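PDB 6PLJ: nucleotidyl transferase from Methanothermobacter thermautotrophicus, which probably transfers nucleotidyl groups and may take part in synthesis of the pseudomurein cell wall. Local coordinates for residues 109-119 against 181-192. Residues are numbered along the deposited sequence; the frame is centred on the assembly and turned at random. Where two conformers were deposited one is given.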
ATOM      1  N   PRO A 109       9.190 -10.762   2.263  1.00 17.74           N
ATOM      2  CA  PRO A 109       9.180  -9.312   2.347  1.00 17.48           C
ATOM      3  C   PRO A 109       8.126  -8.665   1.455  1.00 16.48           C
ATOM      4  O   PRO A 109       7.440  -9.358   0.674  1.00 15.74           O
ATOM      5  CB  PRO A 109      10.578  -8.941   1.883  1.00 17.81           C
ATOM      6  CG  PRO A 109      10.906  -9.998   0.897  1.00 17.96           C
ATOM      7  CD  PRO A 109      10.334 -11.256   1.482  1.00 17.94           C
ATOM      8  N   LEU A 110       8.014  -7.348   1.578  1.00 16.17           N
ATOM      9  CA  LEU A 110       6.967  -6.563   0.904  1.00 15.62           C
ATOM     10  C   LEU A 110       6.972  -6.760  -0.595  1.00 15.41           C
ATOM     11  O   LEU A 110       5.915  -6.936  -1.193  1.00 14.55           O
ATOM     12  CB  LEU A 110       7.126  -5.068   1.215  0.50 15.52           C
ATOM     13  CG  LEU A 110       6.079  -4.141   0.596  0.50 15.53           C
ATOM     14  CD1 LEU A 110       4.691  -4.570   1.044  0.50 15.64           C
ATOM     15  CD2 LEU A 110       6.324  -2.682   0.964  0.50 15.52           C
ATOM     16  N   SER A 111       8.153  -6.750  -1.213  1.00 14.94           N
ATOM     17  CA  SER A 111       8.249  -6.926  -2.670  1.00 15.35           C
ATOM     18  C   SER A 111       7.673  -8.274  -3.100  1.00 14.26           C
ATOM     19  O   SER A 111       6.985  -8.350  -4.120  1.00 13.84           O
ATOM     20  CB  SER A 111       9.689  -6.735  -3.165  1.00 16.34           C
ATOM     21  OG  SER A 111      10.532  -7.731  -2.653  1.00 18.82           O
ATOM     22  N   ALA A 112       7.914  -9.327  -2.312  1.00 13.12           N
ATOM     23  CA  ALA A 112       7.377 -10.654  -2.601  1.00 12.73           C
ATOM     24  C   ALA A 112       5.868 -10.721  -2.411  1.00 11.94           C
ATOM     25  O   ALA A 112       5.190 -11.442  -3.140  1.00 12.27           O
ATOM     26  CB  ALA A 112       8.052 -11.702  -1.724  1.00 13.06           C
ATOM     27  N   SER A 113       5.351 -10.024  -1.397  1.00 11.80           N
ATOM     28  CA  SER A 113       3.903  -9.926  -1.189  1.00 11.48           C
ATOM     29  C   SER A 113       3.267  -9.229  -2.366  1.00 10.79           C
ATOM     30  O   SER A 113       2.268  -9.696  -2.887  1.00 10.86           O
ATOM     31  CB  SER A 113       3.546  -9.154   0.083  1.00 12.47           C
ATOM     32  OG  SER A 113       3.960  -9.887   1.194  1.00 13.78           O
ATOM     33  N   LEU A 114       3.848  -8.114  -2.786  1.00 10.96           N
ATOM     34  CA  LEU A 114       3.331  -7.434  -3.971  1.00 10.78           C
ATOM     35  C   LEU A 114       3.380  -8.356  -5.177  1.00 10.88           C
ATOM     36  O   LEU A 114       2.422  -8.409  -5.938  1.00 11.27           O
ATOM     37  CB  LEU A 114       4.050  -6.126  -4.258  1.00 11.06           C
ATOM     38  CG  LEU A 114       3.804  -5.025  -3.245  1.00 11.28           C
ATOM     39  CD1 LEU A 114       4.657  -3.825  -3.610  1.00 11.83           C
ATOM     40  CD2 LEU A 114       2.337  -4.635  -3.201  1.00 11.34           C
ATOM     41  N   LEU A 115       4.462  -9.103  -5.334  1.00 10.81           N
ATOM     42  CA  LEU A 115       4.564 -10.012  -6.473  1.00 11.47           C
ATOM     43  C   LEU A 115       3.474 -11.080  -6.456  1.00 11.07           C
ATOM     44  O   LEU A 115       2.875 -11.389  -7.484  1.00 10.95           O
ATOM     45  CB  LEU A 115       5.934 -10.686  -6.495  1.00 12.47           C
ATOM     46  CG  LEU A 115       6.184 -11.672  -7.622  1.00 13.66           C
ATOM     47  CD1 LEU A 115       6.030 -11.016  -8.986  1.00 14.64           C
ATOM     48  CD2 LEU A 115       7.593 -12.231  -7.457  1.00 14.32           C
ATOM     49  N   ARG A 116       3.214 -11.620  -5.285  1.00 11.12           N
ATOM     50  CA  ARG A 116       2.138 -12.631  -5.171  1.00 11.93           C
ATOM     51  C   ARG A 116       0.797 -12.018  -5.612  1.00 11.13           C
ATOM     52  O   ARG A 116       0.036 -12.679  -6.191  1.00 11.22           O
ATOM     53  CB  ARG A 116       2.048 -13.111  -3.722  1.00 13.91           C
ATOM     54  CG  ARG A 116       0.924 -14.101  -3.508  1.00 15.97           C
ATOM     55  CD  ARG A 116       1.264 -15.456  -4.067  1.00 18.70           C
ATOM     56  NE  ARG A 116       0.620 -16.529  -3.320  0.70 21.29           N
ATOM     57  CZ  ARG A 116      -0.530 -17.122  -3.603  0.70 23.02           C
ATOM     58  NH1 ARG A 116      -1.231 -16.798  -4.670  0.70 24.22           N
ATOM     59  NH2 ARG A 116      -0.973 -18.077  -2.804  0.70 25.46           N
ATOM     60  N   GLY A 117       0.541 -10.794  -5.201  1.00 10.62           N
ATOM     61  CA  GLY A 117      -0.673 -10.081  -5.585  1.00 10.62           C
ATOM     62  C   GLY A 117      -0.745  -9.801  -7.071  1.00 10.64           C
ATOM     63  O   GLY A 117      -1.799  -9.992  -7.709  1.00 10.27           O
ATOM     64  N   VAL A 118       0.375  -9.344  -7.637  1.00 10.37           N
ATOM     65  CA  VAL A 118       0.430  -9.069  -9.075  1.00 10.70           C
ATOM     66  C   VAL A 118       0.187 -10.368  -9.846  1.00 11.58           C
ATOM     67  O   VAL A 118      -0.533 -10.356 -10.846  1.00 11.21           O
ATOM     68  CB  VAL A 118       1.756  -8.379  -9.484  1.00 10.62           C
ATOM     69  CG1 VAL A 118       1.830  -8.195 -10.984  1.00 11.01           C
ATOM     70  CG2 VAL A 118       1.891  -7.026  -8.826  1.00 10.54           C
ATOM     71  N   ARG A 119       0.736 -11.486  -9.369  1.00 11.92           N
ATOM     72  CA  ARG A 119       0.462 -12.798  -9.979  1.00 13.08           C
ATOM     73  C   ARG A 119      -1.024 -13.169 -10.044  1.00 13.00           C
ATOM     74  O   ARG A 119      -1.465 -13.828 -10.990  1.00 13.70           O
ATOM     75  CB  ARG A 119       1.245 -13.905  -9.248  1.00 14.83           C
ATOM     76  CG  ARG A 119       2.703 -14.002  -9.638  1.00 17.66           C
ATOM     77  CD  ARG A 119       3.408 -15.133  -8.898  1.00 19.22           C
ATOM     78  NE  ARG A 119       2.710 -16.411  -9.048  0.70 20.52           N
ATOM     79  CZ  ARG A 119       2.295 -17.217  -8.065  0.70 23.38           C
ATOM     80  NH1 ARG A 119       2.516 -16.939  -6.772  0.70 23.60           N
ATOM     81  NH2 ARG A 119       1.655 -18.348  -8.382  0.70 23.37           N
ATOM     82  N   LEU A 181       6.283  -4.449 -13.353  1.00 10.43           N
ATOM     83  CA  LEU A 181       6.354  -4.981 -11.981  1.00 10.58           C
ATOM     84  C   LEU A 181       6.822  -6.435 -11.918  1.00 10.94           C
ATOM     85  O   LEU A 181       7.555  -6.818 -11.005  1.00 10.95           O
ATOM     86  CB  LEU A 181       5.026  -4.816 -11.247  1.00 10.46           C
ATOM     87  CG  LEU A 181       4.671  -3.365 -10.942  1.00 10.62           C
ATOM     88  CD1 LEU A 181       3.226  -3.251 -10.490  1.00 11.13           C
ATOM     89  CD2 LEU A 181       5.614  -2.797  -9.889  1.00 10.91           C
ATOM     90  N   ARG A 182       6.396  -7.256 -12.874  1.00 11.12           N
ATOM     91  CA  ARG A 182       6.837  -8.644 -12.900  1.00 12.01           C
ATOM     92  C   ARG A 182       8.337  -8.752 -13.163  1.00 12.39           C
ATOM     93  O   ARG A 182       8.957  -9.702 -12.715  1.00 13.29           O
ATOM     94  CB  ARG A 182       6.047  -9.457 -13.935  1.00 12.46           C
ATOM     95  CG  ARG A 182       4.593  -9.713 -13.579  1.00 13.31           C
ATOM     96  CD  ARG A 182       4.405 -10.502 -12.294  1.00 14.03           C
ATOM     97  NE  ARG A 182       4.920 -11.872 -12.330  1.00 15.10           N
ATOM     98  CZ  ARG A 182       4.204 -12.972 -12.588  1.00 16.32           C
ATOM     99  NH1 ARG A 182       4.797 -14.154 -12.563  1.00 17.60           N
ATOM    100  NH2 ARG A 182       2.907 -12.913 -12.866  1.00 16.82           N
ATOM    101  N   ASP A 183       8.920  -7.786 -13.864  1.00 12.64           N
ATOM    102  CA  ASP A 183      10.383  -7.764 -14.070  1.00 12.84           C
ATOM    103  C   ASP A 183      11.161  -7.208 -12.872  1.00 13.70           C
ATOM    104  O   ASP A 183      12.255  -7.693 -12.581  1.00 15.42           O
ATOM    105  CB  ASP A 183      10.734  -6.993 -15.342  1.00 12.88           C
ATOM    106  CG  ASP A 183      10.310  -7.733 -16.615  1.00 12.63           C
ATOM    107  OD1 ASP A 183      10.115  -8.967 -16.568  1.00 13.43           O
ATOM    108  OD2 ASP A 183      10.201  -7.070 -17.661  1.00 12.50           O
ATOM    109  N   TYR A 184      10.614  -6.212 -12.176  1.00 13.36           N
ATOM    110  CA  TYR A 184      11.326  -5.586 -11.038  1.00 13.93           C
ATOM    111  C   TYR A 184      11.060  -6.222  -9.682  1.00 14.22           C
ATOM    112  O   TYR A 184      11.991  -6.381  -8.905  1.00 14.09           O
ATOM    113  CB  TYR A 184      11.042  -4.080 -10.970  1.00 14.62           C
ATOM    114  CG  TYR A 184      11.937  -3.296 -11.875  1.00 15.77           C
ATOM    115  CD1 TYR A 184      13.239  -2.976 -11.480  1.00 17.36           C
ATOM    116  CD2 TYR A 184      11.508  -2.888 -13.132  1.00 16.49           C
ATOM    117  CE1 TYR A 184      14.086  -2.259 -12.315  1.00 18.45           C
ATOM    118  CE2 TYR A 184      12.347  -2.163 -13.973  1.00 18.07           C
ATOM    119  CZ  TYR A 184      13.631  -1.861 -13.562  1.00 18.96           C
ATOM    120  OH  TYR A 184      14.455  -1.153 -14.403  1.00 22.24           O
ATOM    121  N   LEU A 185       9.813  -6.580  -9.372  1.00 13.29           N
ATOM    122  CA  LEU A 185       9.508  -7.099  -8.029  1.00 13.93           C
ATOM    123  C   LEU A 185      10.327  -8.321  -7.592  1.00 15.36           C
ATOM    124  O   LEU A 185      10.639  -8.427  -6.401  1.00 15.45           O
ATOM    125  CB  LEU A 185       8.006  -7.386  -7.850  1.00 13.64           C
ATOM    126  CG  LEU A 185       7.114  -6.150  -7.776  1.00 13.15           C
ATOM    127  CD1 LEU A 185       5.651  -6.553  -7.833  1.00 13.04           C
ATOM    128  CD2 LEU A 185       7.381  -5.312  -6.520  1.00 13.44           C
ATOM    129  N   PRO A 186      10.702  -9.221  -8.523  1.00 16.32           N
ATOM    130  CA  PRO A 186      11.577 -10.339  -8.104  1.00 17.48           C
ATOM    131  C   PRO A 186      12.984  -9.936  -7.659  1.00 19.31           C
ATOM    132  O   PRO A 186      13.679 -10.755  -7.031  1.00 20.89           O
ATOM    133  CB  PRO A 186      11.675 -11.201  -9.360  1.00 17.42           C
ATOM    134  CG  PRO A 186      10.475 -10.865 -10.160  1.00 17.11           C
ATOM    135  CD  PRO A 186      10.271  -9.395  -9.920  1.00 16.61           C
ATOM    136  N   LEU A 187      13.397  -8.710  -7.969  1.00 20.50           N
ATOM    137  CA  LEU A 187      14.743  -8.215  -7.658  1.00 22.40           C
ATOM    138  C   LEU A 187      14.800  -7.525  -6.301  1.00 24.15           C
ATOM    139  O   LEU A 187      13.773  -7.280  -5.669  1.00 25.76           O
ATOM    140  CB  LEU A 187      15.204  -7.241  -8.746  1.00 21.86           C
ATOM    141  CG  LEU A 187      15.103  -7.747 -10.189  1.00 22.57           C
ATOM    142  CD1 LEU A 187      15.509  -6.677 -11.185  1.00 22.27           C
ATOM    143  CD2 LEU A 187      15.922  -9.006 -10.397  1.00 23.06           C
ATOM    144  N   GLY A 188      16.015  -7.219  -5.858  1.00 26.94           N
ATOM    145  CA  GLY A 188      16.243  -6.409  -4.653  1.00 30.04           C
ATOM    146  C   GLY A 188      16.194  -7.185  -3.347  1.00 32.02           C
ATOM    147  O   GLY A 188      16.101  -8.413  -3.347  1.00 35.04           O
ATOM    148  N   ASP A 189      16.230  -6.448  -2.235  1.00 33.02           N
ATOM    149  CA  ASP A 189      16.305  -7.033  -0.889  1.00 33.73           C
ATOM    150  C   ASP A 189      14.938  -7.341  -0.238  1.00 33.16           C
ATOM    151  O   ASP A 189      14.880  -8.006   0.794  1.00 34.45           O
ATOM    152  CB  ASP A 189      17.170  -6.150   0.043  1.00 35.54           C
ATOM    153  CG  ASP A 189      16.562  -4.762   0.327  1.00 36.81           C
ATOM    154  OD1 ASP A 189      15.475  -4.428  -0.195  1.00 37.27           O
ATOM    155  OD2 ASP A 189      17.189  -3.989   1.088  1.00 38.78           O
ATOM    156  N   GLY A 190      13.844  -6.862  -0.828  1.00 30.23           N
ATOM    157  CA  GLY A 190      12.528  -7.043  -0.218  1.00 27.91           C
ATOM    158  C   GLY A 190      11.737  -5.773   0.033  1.00 26.03           C
ATOM    159  O   GLY A 190      10.517  -5.811   0.057  1.00 23.35           O
ATOM    160  N   ASN A 191      12.433  -4.660   0.255  1.00 25.93           N
ATOM    161  CA  ASN A 191      11.805  -3.363   0.545  1.00 25.59           C
ATOM    162  C   ASN A 191      11.495  -2.664  -0.760  1.00 22.40           C
ATOM    163  O   ASN A 191      12.188  -2.887  -1.741  1.00 23.62           O
ATOM    164  CB  ASN A 191      12.761  -2.490   1.359  1.00 28.08           C
ATOM    165  CG  ASN A 191      13.095  -3.094   2.704  1.00 30.43           C
ATOM    166  OD1 ASN A 191      14.209  -3.568   2.928  1.00 33.95           O
ATOM    167  ND2 ASN A 191      12.122  -3.104   3.598  1.00 32.65           N
ATOM    168  N   ILE A 192      10.469  -1.813  -0.784  1.00 20.06           N
ATOM    169  CA  ILE A 192      10.094  -1.145  -2.031  1.00 19.17           C
ATOM    170  C   ILE A 192      11.046   0.002  -2.411  1.00 18.49           C
ATOM    171  O   ILE A 192      11.330   0.201  -3.595  1.00 17.39           O
ATOM    172  CB  ILE A 192       8.605  -0.686  -2.042  1.00 19.50           C
ATOM    173  CG1 ILE A 192       8.149  -0.294  -3.457  1.00 20.10           C
ATOM    174  CG2 ILE A 192       8.356   0.481  -1.101  1.00 20.59           C
ATOM    175  CD1 ILE A 192       8.133  -1.443  -4.445  1.00 21.36           C
TER
HETATM  176  O   HOH W   1      10.414 -10.084  -4.369  1.00 26.82           O
HETATM  177  O   HOH W   2      13.213  -8.624  -3.260  1.00 40.19           O
HETATM  178  O   HOH W   3       0.969 -10.605 -13.427  1.00 30.00           O
HETATM  179  O   HOH W   4       0.692 -14.589 -13.130  1.00 30.19           O
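L185 lies against the helix of 109-119, its CD1 3.9 Å from L114 CB and equally close to V118 CG2, while its CB meets L115 CB. Its CG stands anti to the carbonyl carbon (chi1 -71°), which turns the branch to the helix; CD1 lies near L115 N and CD2 near S111 O. A branched, apolar leucine suits this buried place, since its two methyls can cover neighbouring turns. At the helix start, S111 N donates to G190 O over 2.8 Å, nearly straight at 161°, so an amide of the first turn, which has no acceptor within the helix, is satisfied by the loop. P109, at the N-cap position, presses its CB to 3.4 Å from G190 CA; glycine, with no CB to meet P109 or the preceding carbonyl, suits this tight place and its positive phi. S111 OG holds two waters, one donating to L185 O, the other to L187 O. In this MobA-like nucleotidyltransferase domain, an alpha/beta fold with a mixed sheet, the end of helix 178-184 and the loop after it pack against helix 110-120, with L114, V118 and L181 also touching strand 125-130. Toward the far end, R182 bends at chi2 and chi3, laying its aliphatic CD 3.7 Å from V118 CG1. R119 CG sits above one face of its guanidinium, offset toward the rim, and two waters in the plane link R182 NH2 to V118 O and R119 O. D189 OD1 accepts from N191 N, closing an Asx turn around G190.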